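Local coordinates for protein valine-pyruvate aminotransferase (Salmonella typhimurium, PDB 3G7Q) that transfers the amino group of L-valine to pyruvate, giving L-alanine and 3-methyl-2-oxobutanoate, with pyridoxal 5'-phosphate as cofactor, and takes part in alanine biosynthesis, at residues Asp49-Leu54 with Cys291-Arg296; Leu216-Ala221 with Ile242-Ser247; Ile229-Ala234 with Phe310-Val315; Phe341-Phe346 with His385-Met390. One frame throughout, in Å; residues are numbered along the deposited sequence.

Contact 1: Asp49-Leu54 with Cys291-Arg296; sequences DYFQTL and CEMIKR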
# COMPACT_ATOMS: atom_id res chain seq x y z
N ASP A 49 -20.90 -0.16 17.06
CA ASP A 49 -22.30 0.01 16.69
C ASP A 49 -22.45 1.06 15.59
O ASP A 49 -23.19 0.86 14.62
CB ASP A 49 -23.14 0.46 17.91
CG ASP A 49 -23.26 -0.61 18.98
OD1 ASP A 49 -22.96 -1.80 18.73
OD2 ASP A 49 -23.69 -0.24 20.10
N TYR A 50 -21.74 2.18 15.73
CA TYR A 50 -21.76 3.23 14.73
C TYR A 50 -21.30 2.70 13.37
O TYR A 50 -21.98 2.90 12.38
CB TYR A 50 -20.85 4.40 15.13
CG TYR A 50 -20.82 5.46 14.06
CD1 TYR A 50 -21.80 6.46 14.01
CD2 TYR A 50 -19.83 5.44 13.07
CE1 TYR A 50 -21.78 7.41 13.00
CE2 TYR A 50 -19.83 6.37 12.06
CZ TYR A 50 -20.79 7.36 12.03
OH TYR A 50 -20.75 8.28 11.02
N PHE A 51 -20.15 2.03 13.33
CA PHE A 51 -19.66 1.49 12.04
C PHE A 51 -20.59 0.45 11.44
O PHE A 51 -20.75 0.39 10.21
CB PHE A 51 -18.26 0.92 12.18
CG PHE A 51 -17.19 1.95 12.53
CD1 PHE A 51 -17.06 3.14 11.82
CD2 PHE A 51 -16.26 1.69 13.51
CE1 PHE A 51 -16.06 4.06 12.13
CE2 PHE A 51 -15.26 2.63 13.83
CZ PHE A 51 -15.18 3.82 13.14
N GLN A 52 -21.20 -0.39 12.28
CA GLN A 52 -22.13 -1.39 11.77
C GLN A 52 -23.33 -0.72 11.09
O GLN A 52 -23.77 -1.14 10.00
CB GLN A 52 -22.58 -2.33 12.88
CG GLN A 52 -23.61 -3.36 12.45
CD GLN A 52 -23.12 -4.30 11.35
OE1 GLN A 52 -21.94 -4.65 11.30
NE2 GLN A 52 -24.03 -4.76 10.53
N THR A 53 -23.85 0.34 11.70
CA THR A 53 -24.98 1.05 11.12
C THR A 53 -24.55 1.79 9.85
O THR A 53 -25.27 1.79 8.86
CB THR A 53 -25.58 2.05 12.14
OG1 THR A 53 -25.99 1.31 13.29
CG2 THR A 53 -26.78 2.80 11.55
N LEU A 54 -23.39 2.42 9.89
CA LEU A 54 -22.89 3.13 8.73
C LEU A 54 -22.71 2.17 7.54
O LEU A 54 -23.11 2.47 6.41
CB LEU A 54 -21.58 3.80 9.05
CG LEU A 54 -20.95 4.63 7.94
CD1 LEU A 54 -21.87 5.81 7.53
CD2 LEU A 54 -19.57 5.11 8.38
N CYS A 291 -15.68 10.01 3.74
CA CYS A 291 -16.54 10.97 3.06
C CYS A 291 -17.91 11.03 3.72
O CYS A 291 -18.47 12.10 3.96
CB CYS A 291 -16.74 10.63 1.59
SG CYS A 291 -15.43 11.07 0.48
N GLU A 292 -18.45 9.85 4.02
CA GLU A 292 -19.75 9.73 4.63
C GLU A 292 -19.76 10.31 6.04
O GLU A 292 -20.70 11.04 6.39
CB GLU A 292 -20.19 8.26 4.64
CG GLU A 292 -21.64 8.01 4.83
CD GLU A 292 -22.53 8.66 3.76
OE1 GLU A 292 -22.13 8.83 2.58
OE2 GLU A 292 -23.63 9.05 4.15
N MSE A 293 -18.74 10.00 6.84
CA MSE A 293 -18.67 10.54 8.20
C MSE A 293 -18.57 12.07 8.18
O MSE A 293 -19.18 12.74 9.02
CB MSE A 293 -17.51 9.93 9.00
CG MSE A 293 -17.75 8.47 9.33
SE MSE A 293 -16.37 7.73 10.45
CE MSE A 293 -15.02 7.70 9.12
N ILE A 294 -17.80 12.61 7.24
CA ILE A 294 -17.65 14.07 7.13
C ILE A 294 -18.98 14.71 6.71
O ILE A 294 -19.42 15.70 7.30
CB ILE A 294 -16.54 14.45 6.14
CG1 ILE A 294 -15.19 14.09 6.74
CG2 ILE A 294 -16.59 15.95 5.81
CD1 ILE A 294 -14.04 14.10 5.75
N LYS A 295 -19.63 14.11 5.72
CA LYS A 295 -20.95 14.57 5.25
C LYS A 295 -22.01 14.57 6.35
O LYS A 295 -22.83 15.48 6.43
CB LYS A 295 -21.42 13.66 4.11
CG LYS A 295 -22.76 13.99 3.51
CD LYS A 295 -23.11 13.02 2.37
N ARG A 296 -21.97 13.54 7.20
CA ARG A 296 -22.92 13.43 8.30
C ARG A 296 -22.52 14.23 9.54
O ARG A 296 -23.24 14.20 10.54
CB ARG A 296 -23.09 11.97 8.68
CG ARG A 296 -23.62 11.09 7.57
CD ARG A 296 -23.71 9.66 8.01
NE ARG A 296 -24.23 8.86 6.90
CZ ARG A 296 -24.85 7.69 7.04
NH1 ARG A 296 -25.10 7.16 8.24
NH2 ARG A 296 -25.27 7.05 5.96
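L54 pushes its forked tip into a hollow formed by E292, M293 and R296. Its CD1 lies 3.5 Å from E292 CG and sits over the centre of one face of the R296 guanidinium, 3.6 Å from CZ, while CD2 rests on M293 CG. Leucine suits this spot because its two methyls can fill both sides of the notch. The floor of the hollow is stiffened within its own segment: R296 reaches back side-on to E292, NE at 2.8 Å and NH2 at 3.2 Å from the same OE2, NE meeting the anti lone pair. R296 NH1 is held by D57, and E292 OE1 by K63 and Q75; these bonds fix the rotation of the guanidinium, so one face stays turned to L54 CD1.

M293, a selenomethionine given in one of two deposited conformers, is the opposing bump. It fits between L54 and two aromatic rings: its CG is 3.4 Å from Y50 OH, and in the conformer described SE stands at the edge of the F51 ring, 4.0 Å from CE1, a Met-aromatic contact. Y50 also hydrogen-bonds D298 through its hydroxyl. F51 further packs on C69 of the second subunit. The two short helical segments run at 103° to each other, their axes 12.2 Å apart, joined by side chains alone: a helix-helix packing beside the dimer interface of a class I aminotransferase.

Contact 2: Leu216-Ala221 with Ile242-Ser247; sequences LVIDNA and IILCMS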
# COMPACT_ATOMS: atom_id res chain seq x y z
N LEU A 216 9.13 20.53 8.30
CA LEU A 216 8.83 20.00 9.63
C LEU A 216 7.70 19.03 9.42
O LEU A 216 6.62 19.43 9.02
CB LEU A 216 8.39 21.09 10.59
CG LEU A 216 7.92 20.65 11.98
CD1 LEU A 216 8.98 19.78 12.68
CD2 LEU A 216 7.50 21.89 12.83
N VAL A 217 7.95 17.75 9.70
CA VAL A 217 6.98 16.70 9.47
C VAL A 217 6.37 16.35 10.81
O VAL A 217 7.11 16.07 11.77
CB VAL A 217 7.66 15.46 8.82
CG1 VAL A 217 6.63 14.39 8.51
CG2 VAL A 217 8.40 15.86 7.53
N ILE A 218 5.04 16.38 10.89
CA ILE A 218 4.31 16.08 12.13
C ILE A 218 3.34 14.91 11.91
O ILE A 218 2.42 14.99 11.09
CB ILE A 218 3.51 17.29 12.67
CG1 ILE A 218 4.41 18.52 12.78
CG2 ILE A 218 2.87 16.92 14.02
CD1 ILE A 218 3.67 19.86 13.13
N ASP A 219 3.58 13.82 12.62
CA ASP A 219 2.71 12.67 12.56
C ASP A 219 1.56 12.90 13.56
O ASP A 219 1.79 12.91 14.77
CB ASP A 219 3.46 11.41 12.89
CG ASP A 219 2.61 10.17 12.65
OD1 ASP A 219 1.41 10.31 12.35
OD2 ASP A 219 3.18 9.07 12.72
N ASN A 220 0.35 13.08 13.02
CA ASN A 220 -0.89 13.40 13.76
C ASN A 220 -1.85 12.20 13.73
O ASN A 220 -3.06 12.38 13.80
CB ASN A 220 -1.54 14.61 13.12
CG ASN A 220 -2.61 15.32 13.97
OD1 ASN A 220 -3.78 15.44 13.57
ND2 ASN A 220 -2.22 15.80 15.11
N ALA A 221 -1.32 10.98 13.72
CA ALA A 221 -2.15 9.76 13.75
C ALA A 221 -3.12 9.68 14.94
O ALA A 221 -4.16 9.02 14.82
CB ALA A 221 -1.29 8.49 13.72
N ILE A 242 5.07 22.87 6.66
CA ILE A 242 4.75 21.73 7.50
C ILE A 242 4.12 20.63 6.67
O ILE A 242 3.35 20.88 5.74
CB ILE A 242 3.84 22.13 8.67
CG1 ILE A 242 4.65 22.99 9.64
CG2 ILE A 242 3.31 20.87 9.39
CD1 ILE A 242 3.90 23.49 10.77
N ILE A 243 4.52 19.40 6.97
CA ILE A 243 3.95 18.21 6.34
C ILE A 243 3.24 17.48 7.47
O ILE A 243 3.88 17.04 8.41
CB ILE A 243 5.01 17.32 5.68
CG1 ILE A 243 5.84 18.10 4.64
CG2 ILE A 243 4.34 16.10 4.99
CD1 ILE A 243 7.02 17.30 4.09
N LEU A 244 1.92 17.34 7.36
CA LEU A 244 1.10 16.76 8.42
C LEU A 244 0.53 15.42 7.99
O LEU A 244 -0.19 15.37 7.00
CB LEU A 244 -0.00 17.77 8.74
CG LEU A 244 -1.09 17.53 9.78
CD1 LEU A 244 -0.46 17.13 11.08
CD2 LEU A 244 -1.93 18.81 9.91
N CYS A 245 0.81 14.34 8.75
CA CYS A 245 0.34 13.00 8.41
C CYS A 245 -0.80 12.63 9.34
O CYS A 245 -0.67 12.74 10.56
CB CYS A 245 1.45 11.98 8.54
SG CYS A 245 2.84 12.38 7.44
N MSE A 246 -1.92 12.20 8.75
CA MSE A 246 -3.09 11.78 9.49
C MSE A 246 -3.48 10.39 9.02
O MSE A 246 -2.97 9.90 8.02
CB MSE A 246 -4.24 12.79 9.31
CG MSE A 246 -3.88 14.21 9.80
SE MSE A 246 -5.40 15.39 9.60
CE MSE A 246 -6.26 14.72 11.59
N SER A 247 -4.39 9.76 9.74
CA SER A 247 -4.76 8.40 9.40
C SER A 247 -6.14 8.09 9.90
O SER A 247 -6.62 8.70 10.83
CB SER A 247 -3.76 7.43 10.07
OG SER A 247 -4.11 6.07 9.82
O HOH W 1 -5.03 11.27 12.19
O HOH W 2 -5.57 7.48 13.13
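I218 is gripped by I242-S247 through both its backbone polar atoms: its N donates to I243 O at 2.8 Å and its O accepts from C245 N at 2.9 Å. The same pattern of two parallel strands in register brings I243 N to L216 O and N220 N to C245 O, the latter at 2.7 Å. This half of the contact is tight. On one face I218 CD1 meets I242 CG2 at 3.9 Å, and N220 CB packs on L244 CD1 at 3.4 Å; on the other, V217 CG2 lies 4.0 Å from I243 CD1. Branched residues suit the strands, since their methyls reach across to the neighbouring strand's side chains: in I218, CG1 lies anti to the carbonyl carbon (chi1 -52°) and carries CD1 to I242 CG2.

After N220 the direct pairing gives out. D219 OD1 accepts from A221 N at 3.1 Å, an Asx turn, and N220 OD1 lies 3.3 Å from CE of selenomethionine M246. Water now bridges the separating backbones: one molecule links N220 O with S247 N, and another donates to A221 O and S247 O. In class I aminotransferases an aspartate at this strand end usually faces the cofactor's pyridine nitrogen, and D219 probably corresponds to it.

The pair lies inside the mixed seven-stranded sheet, with strand 181-187 next to 216-219 and the antiparallel strand 259-262 next to 242-247, while helix 107-118 covers V217, D219 and I243.

Contact 3: Ile229-Ala234 with Phe310-Val315; sequences IIFSEA and FYYQRV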
# COMPACT_ATOMS: atom_id res chain seq x y z
N ILE A 229 -7.39 11.36 20.17
CA ILE A 229 -6.89 10.65 21.36
C ILE A 229 -5.76 11.47 21.97
O ILE A 229 -4.56 11.09 21.92
CB ILE A 229 -6.47 9.21 21.02
CG1 ILE A 229 -7.56 8.44 20.25
CG2 ILE A 229 -6.11 8.44 22.36
CD1 ILE A 229 -7.17 7.14 19.62
N ILE A 230 -6.15 12.59 22.56
CA ILE A 230 -5.25 13.54 23.18
C ILE A 230 -5.90 14.07 24.43
O ILE A 230 -7.08 14.46 24.42
CB ILE A 230 -4.85 14.66 22.17
CG1 ILE A 230 -3.82 15.60 22.78
CG2 ILE A 230 -6.12 15.42 21.68
CD1 ILE A 230 -3.16 16.52 21.76
N PHE A 231 -5.12 14.10 25.51
CA PHE A 231 -5.61 14.47 26.83
C PHE A 231 -4.96 15.74 27.39
O PHE A 231 -5.08 16.05 28.58
CB PHE A 231 -5.35 13.32 27.80
CG PHE A 231 -5.63 11.94 27.20
CD1 PHE A 231 -6.86 11.65 26.61
CD2 PHE A 231 -4.68 10.93 27.26
CE1 PHE A 231 -7.11 10.43 26.08
CE2 PHE A 231 -4.94 9.71 26.72
CZ PHE A 231 -6.12 9.45 26.12
N SER A 232 -4.19 16.43 26.57
CA SER A 232 -3.51 17.61 27.02
C SER A 232 -3.80 18.71 26.05
O SER A 232 -4.34 18.47 24.97
CB SER A 232 -2.01 17.36 27.03
OG SER A 232 -1.64 17.06 25.68
N GLU A 233 -3.41 19.91 26.43
CA GLU A 233 -3.51 21.07 25.55
C GLU A 233 -2.50 20.92 24.41
O GLU A 233 -1.42 20.37 24.61
CB GLU A 233 -3.24 22.33 26.34
CG GLU A 233 -3.27 23.63 25.54
CD GLU A 233 -1.96 24.00 24.86
OE1 GLU A 233 -0.87 23.57 25.31
OE2 GLU A 233 -2.04 24.75 23.87
N ALA A 234 -2.88 21.36 23.22
CA ALA A 234 -2.01 21.36 22.08
C ALA A 234 -2.61 22.24 21.00
O ALA A 234 -3.64 21.90 20.42
CB ALA A 234 -1.80 19.92 21.58
N PHE A 310 -13.35 7.61 26.15
CA PHE A 310 -13.11 6.20 26.35
C PHE A 310 -11.65 5.96 26.72
O PHE A 310 -11.36 5.27 27.70
CB PHE A 310 -13.44 5.39 25.10
CG PHE A 310 -13.08 3.92 25.21
CD1 PHE A 310 -11.81 3.47 24.91
CD2 PHE A 310 -14.04 3.01 25.62
CE1 PHE A 310 -11.51 2.09 25.04
CE2 PHE A 310 -13.74 1.68 25.73
CZ PHE A 310 -12.48 1.23 25.45
N TYR A 311 -10.72 6.48 25.92
CA TYR A 311 -9.31 6.26 26.19
C TYR A 311 -8.84 6.98 27.45
O TYR A 311 -7.98 6.48 28.15
CB TYR A 311 -8.46 6.69 25.00
CG TYR A 311 -8.54 5.74 23.80
CD1 TYR A 311 -7.81 4.58 23.78
CD2 TYR A 311 -9.34 6.03 22.70
CE1 TYR A 311 -7.87 3.74 22.72
CE2 TYR A 311 -9.40 5.17 21.60
CZ TYR A 311 -8.68 4.02 21.62
OH TYR A 311 -8.69 3.14 20.57
N TYR A 312 -9.37 8.16 27.72
CA TYR A 312 -8.97 8.90 28.92
C TYR A 312 -9.32 8.09 30.17
O TYR A 312 -8.51 7.93 31.10
CB TYR A 312 -9.62 10.26 28.92
CG TYR A 312 -9.22 11.10 30.12
CD1 TYR A 312 -7.92 11.53 30.28
CD2 TYR A 312 -10.15 11.43 31.06
CE1 TYR A 312 -7.55 12.31 31.38
CE2 TYR A 312 -9.79 12.19 32.16
CZ TYR A 312 -8.49 12.63 32.30
OH TYR A 312 -8.17 13.40 33.39
N GLN A 313 -10.51 7.52 30.18
CA GLN A 313 -10.89 6.71 31.33
C GLN A 313 -10.03 5.47 31.45
O GLN A 313 -9.64 5.06 32.57
CB GLN A 313 -12.31 6.25 31.21
CG GLN A 313 -12.82 5.65 32.50
CD GLN A 313 -13.92 4.68 32.28
OE1 GLN A 313 -15.09 4.98 32.52
NE2 GLN A 313 -13.55 3.49 31.80
N ARG A 314 -9.76 4.85 30.31
CA ARG A 314 -8.98 3.63 30.28
C ARG A 314 -7.52 3.86 30.71
O ARG A 314 -6.95 3.03 31.41
CB ARG A 314 -9.10 2.95 28.91
CG ARG A 314 -8.73 1.48 28.88
CD ARG A 314 -9.66 0.65 29.84
NE ARG A 314 -11.03 0.49 29.36
CZ ARG A 314 -11.44 -0.46 28.52
NH1 ARG A 314 -10.59 -1.36 28.02
NH2 ARG A 314 -12.70 -0.53 28.15
N VAL A 315 -6.92 4.98 30.31
CA VAL A 315 -5.55 5.27 30.69
C VAL A 315 -5.49 5.52 32.20
O VAL A 315 -4.57 5.05 32.87
CB VAL A 315 -4.85 6.40 29.85
CG1 VAL A 315 -5.31 7.79 30.24
CG2 VAL A 315 -3.35 6.27 30.00
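F231 lays its ring against the helix turn of Y311, Y312 and V315, and most atoms of the side chain meet the helix. At the root, CB stands 4.0 Å from Y312 CD1. CG is still beside that same carbon, and CD1 comes nearest to it, at 3.8 Å. Further out the ring reaches the backbone of the helix: CE1 is 3.6 Å from Y312 N, with Y312 CA off-centre above the ring in a CH-pi contact. At the tip, CZ abuts Y311 CB at 3.8 Å, which meets it at the ring edge. CE2 touches V315 CG1 at 4.0 Å. The CB of F231 already points at the helix, and with CG anti to the carbonyl carbon (chi1 -41°) the ring lies across the Y311-Y312 backbone. A flat, large residue is well suited here, because one ring can span three helix residues. The rings of F231 and Y312 are inclined at 51°, with centroids 5.6 Å apart.

I229 completes the contact: its CD1 lies 3.6 Å from Y311 CE2, and CG2 rests by Y311 CB and CG. Y311 is thus held by an aliphatic neighbour, while its hydroxyl accepts a hydrogen bond from the backbone N of A42. Y312 lies toward the exposed side.

The loop 229-234 is itself fastened by backbone bonds of I229 to A339 and of F231 to E337. Packing it onto helix 299-325 is a loop-to-helix contact that joins the loop between two central-sheet strands to the long helix leading toward the small domain of the aminotransferase fold.

Contact 4: Phe341-Phe346 with His385-Met390; sequences FLWLWF and HQCMRM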
# COMPACT_ATOMS: atom_id res chain seq x y z
N PHE A 341 -0.68 4.26 24.47
CA PHE A 341 0.41 3.58 25.15
C PHE A 341 0.77 4.18 26.49
O PHE A 341 0.50 5.34 26.75
CB PHE A 341 1.69 3.67 24.30
CG PHE A 341 1.49 3.23 22.87
CD1 PHE A 341 1.45 1.88 22.54
CD2 PHE A 341 1.29 4.16 21.88
CE1 PHE A 341 1.22 1.48 21.23
CE2 PHE A 341 1.06 3.75 20.54
CZ PHE A 341 1.02 2.44 20.23
N LEU A 342 1.40 3.36 27.32
CA LEU A 342 2.09 3.83 28.49
C LEU A 342 3.58 3.47 28.30
O LEU A 342 3.94 2.35 27.88
CB LEU A 342 1.53 3.27 29.79
CG LEU A 342 0.16 3.79 30.20
CD1 LEU A 342 -0.35 3.00 31.44
CD2 LEU A 342 0.17 5.30 30.46
N TRP A 343 4.42 4.44 28.60
CA TRP A 343 5.88 4.28 28.52
C TRP A 343 6.37 4.23 29.95
O TRP A 343 6.26 5.22 30.72
CB TRP A 343 6.46 5.45 27.76
CG TRP A 343 7.94 5.51 27.58
CD1 TRP A 343 8.81 6.34 28.21
CD2 TRP A 343 8.72 4.79 26.61
NE1 TRP A 343 10.06 6.16 27.72
CE2 TRP A 343 10.04 5.22 26.74
CE3 TRP A 343 8.41 3.80 25.67
CZ2 TRP A 343 11.08 4.71 25.95
CZ3 TRP A 343 9.43 3.30 24.87
CH2 TRP A 343 10.75 3.76 25.02
N LEU A 344 6.95 3.07 30.28
CA LEU A 344 7.40 2.77 31.63
C LEU A 344 8.91 2.86 31.72
O LEU A 344 9.61 2.21 30.95
CB LEU A 344 6.96 1.37 32.03
CG LEU A 344 5.46 1.05 31.79
CD1 LEU A 344 5.13 -0.40 32.21
CD2 LEU A 344 4.54 2.08 32.44
N TRP A 345 9.38 3.67 32.67
CA TRP A 345 10.80 3.84 32.95
C TRP A 345 11.09 3.24 34.33
O TRP A 345 10.69 3.81 35.34
CB TRP A 345 11.19 5.30 32.87
CG TRP A 345 12.59 5.63 33.30
CD1 TRP A 345 13.69 4.80 33.27
CD2 TRP A 345 13.07 6.91 33.72
NE1 TRP A 345 14.80 5.48 33.72
CE2 TRP A 345 14.45 6.78 34.00
CE3 TRP A 345 12.47 8.16 33.91
CZ2 TRP A 345 15.23 7.84 34.46
CZ3 TRP A 345 13.26 9.22 34.39
CH2 TRP A 345 14.61 9.04 34.67
N PHE A 346 11.76 2.09 34.34
CA PHE A 346 12.12 1.37 35.56
C PHE A 346 13.42 1.99 36.00
O PHE A 346 14.52 1.49 35.72
CB PHE A 346 12.20 -0.14 35.27
CG PHE A 346 10.95 -0.68 34.63
CD1 PHE A 346 9.73 -0.63 35.30
CD2 PHE A 346 10.97 -1.21 33.34
CE1 PHE A 346 8.59 -1.12 34.71
CE2 PHE A 346 9.82 -1.70 32.76
CZ PHE A 346 8.63 -1.65 33.44
N HIS A 385 17.84 1.49 27.95
CA HIS A 385 17.72 0.10 28.40
C HIS A 385 16.94 -0.05 29.70
O HIS A 385 16.96 -1.12 30.32
CB HIS A 385 19.13 -0.49 28.54
CG HIS A 385 19.83 -0.58 27.24
ND1 HIS A 385 19.52 -1.56 26.32
CD2 HIS A 385 20.77 0.21 26.65
CE1 HIS A 385 20.26 -1.39 25.24
NE2 HIS A 385 21.03 -0.32 25.41
N GLN A 386 16.24 1.00 30.12
CA GLN A 386 15.47 0.96 31.35
C GLN A 386 13.98 1.21 31.10
O GLN A 386 13.23 1.31 32.05
CB GLN A 386 16.00 2.02 32.32
CG GLN A 386 17.44 1.78 32.70
CD GLN A 386 18.06 2.87 33.56
OE1 GLN A 386 17.40 3.82 34.03
NE2 GLN A 386 19.36 2.74 33.77
N CYS A 387 13.57 1.28 29.83
CA CYS A 387 12.18 1.59 29.48
C CYS A 387 11.52 0.49 28.69
O CYS A 387 12.20 -0.32 28.04
CB CYS A 387 12.10 2.88 28.66
SG CYS A 387 12.75 4.39 29.42
N MSE A 388 10.20 0.46 28.75
CA MSE A 388 9.38 -0.44 27.95
C MSE A 388 8.10 0.25 27.55
O MSE A 388 7.60 1.11 28.27
CB MSE A 388 9.01 -1.71 28.71
CG MSE A 388 10.22 -2.54 29.13
SE MSE A 388 9.73 -4.39 29.56
CE MSE A 388 9.71 -4.67 27.72
N ARG A 389 7.55 -0.15 26.41
CA ARG A 389 6.25 0.35 26.00
C ARG A 389 5.18 -0.72 26.18
O ARG A 389 5.40 -1.89 25.83
CB ARG A 389 6.26 0.71 24.52
CG ARG A 389 5.01 1.46 24.05
CD ARG A 389 4.92 1.51 22.50
NE ARG A 389 4.45 0.25 21.91
CZ ARG A 389 4.38 0.00 20.60
NH1 ARG A 389 4.75 0.93 19.72
NH2 ARG A 389 3.95 -1.17 20.15
N MSE A 390 4.03 -0.32 26.70
CA MSE A 390 2.85 -1.18 26.76
C MSE A 390 1.66 -0.45 26.14
O MSE A 390 1.63 0.79 26.06
CB MSE A 390 2.52 -1.59 28.19
CG MSE A 390 2.23 -0.46 29.13
SE MSE A 390 1.43 -1.22 30.80
CE MSE A 390 -0.35 -1.47 30.21
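Two neighbouring strands of the small-domain sheet form an antiparallel pair here, L342 and L344 facing M390 and M388 as hydrogen-bonded pairs, W343 and W345 facing R389 and C387 as non-hydrogen-bonded ones. L342 N meets M390 O at 2.9 Å, and M388 N meets L344 O at the same distance. Past the strand end F346 N still donates to Q386 O, at 2.8 Å.

Beside this last bond W345 NE1 donates to Q386 OE1 at 3.1 Å; the indole and amide are nearly coplanar and the oxygen uses a lone pair. D348 N shares that oxygen. C387 lies by both indoles: its CB sits over one face of W343, offset toward the rim and 3.4 Å from CZ2, and SG makes oblique sulfur-aromatic contacts with both. R389 bends at its third torsion (78°), turning one guanidinium face to F341, whose CE1 lies 3.5 Å above the guanidinium centre, the planes 24° apart. N191 and the carbonyl of G37 bind its nitrogens. In class I aminotransferases an arginine of this kind takes the substrate carboxylate, consistent with R389 bordering the active site.

On the other face the selenium of M390 lies 4.0 Å from L344 CD1, and M388 CG meets the F346 ring edge.

Strand 332-334 flanks 341-345, and 368-369 flanks 387-391; helix 299-325 covers L342 and M390, helix 353-362 F346 and M388.

In the fold
The four contacts spread along one chain of the dimer. Contacts 1 and 4 lie farthest apart, their centres about 36 Å from each other on opposite sides of the chain's centre, and contacts 2 and 3 fall between. Contact 1 lies near the second subunit, contact 2 in the seven-stranded central sheet and contact 4 in the six-stranded sheet of the small domain. Contact 3 uses the long helix 299-325, which follows helix 285-295 of contact 1 in the chain. This helix links contacts 3 and 4, whose centres are about 18 Å apart, through V315 packing on L342. Along the sequence contact 2 closes before contact 4 opens, while contacts 1 and 3 interleave.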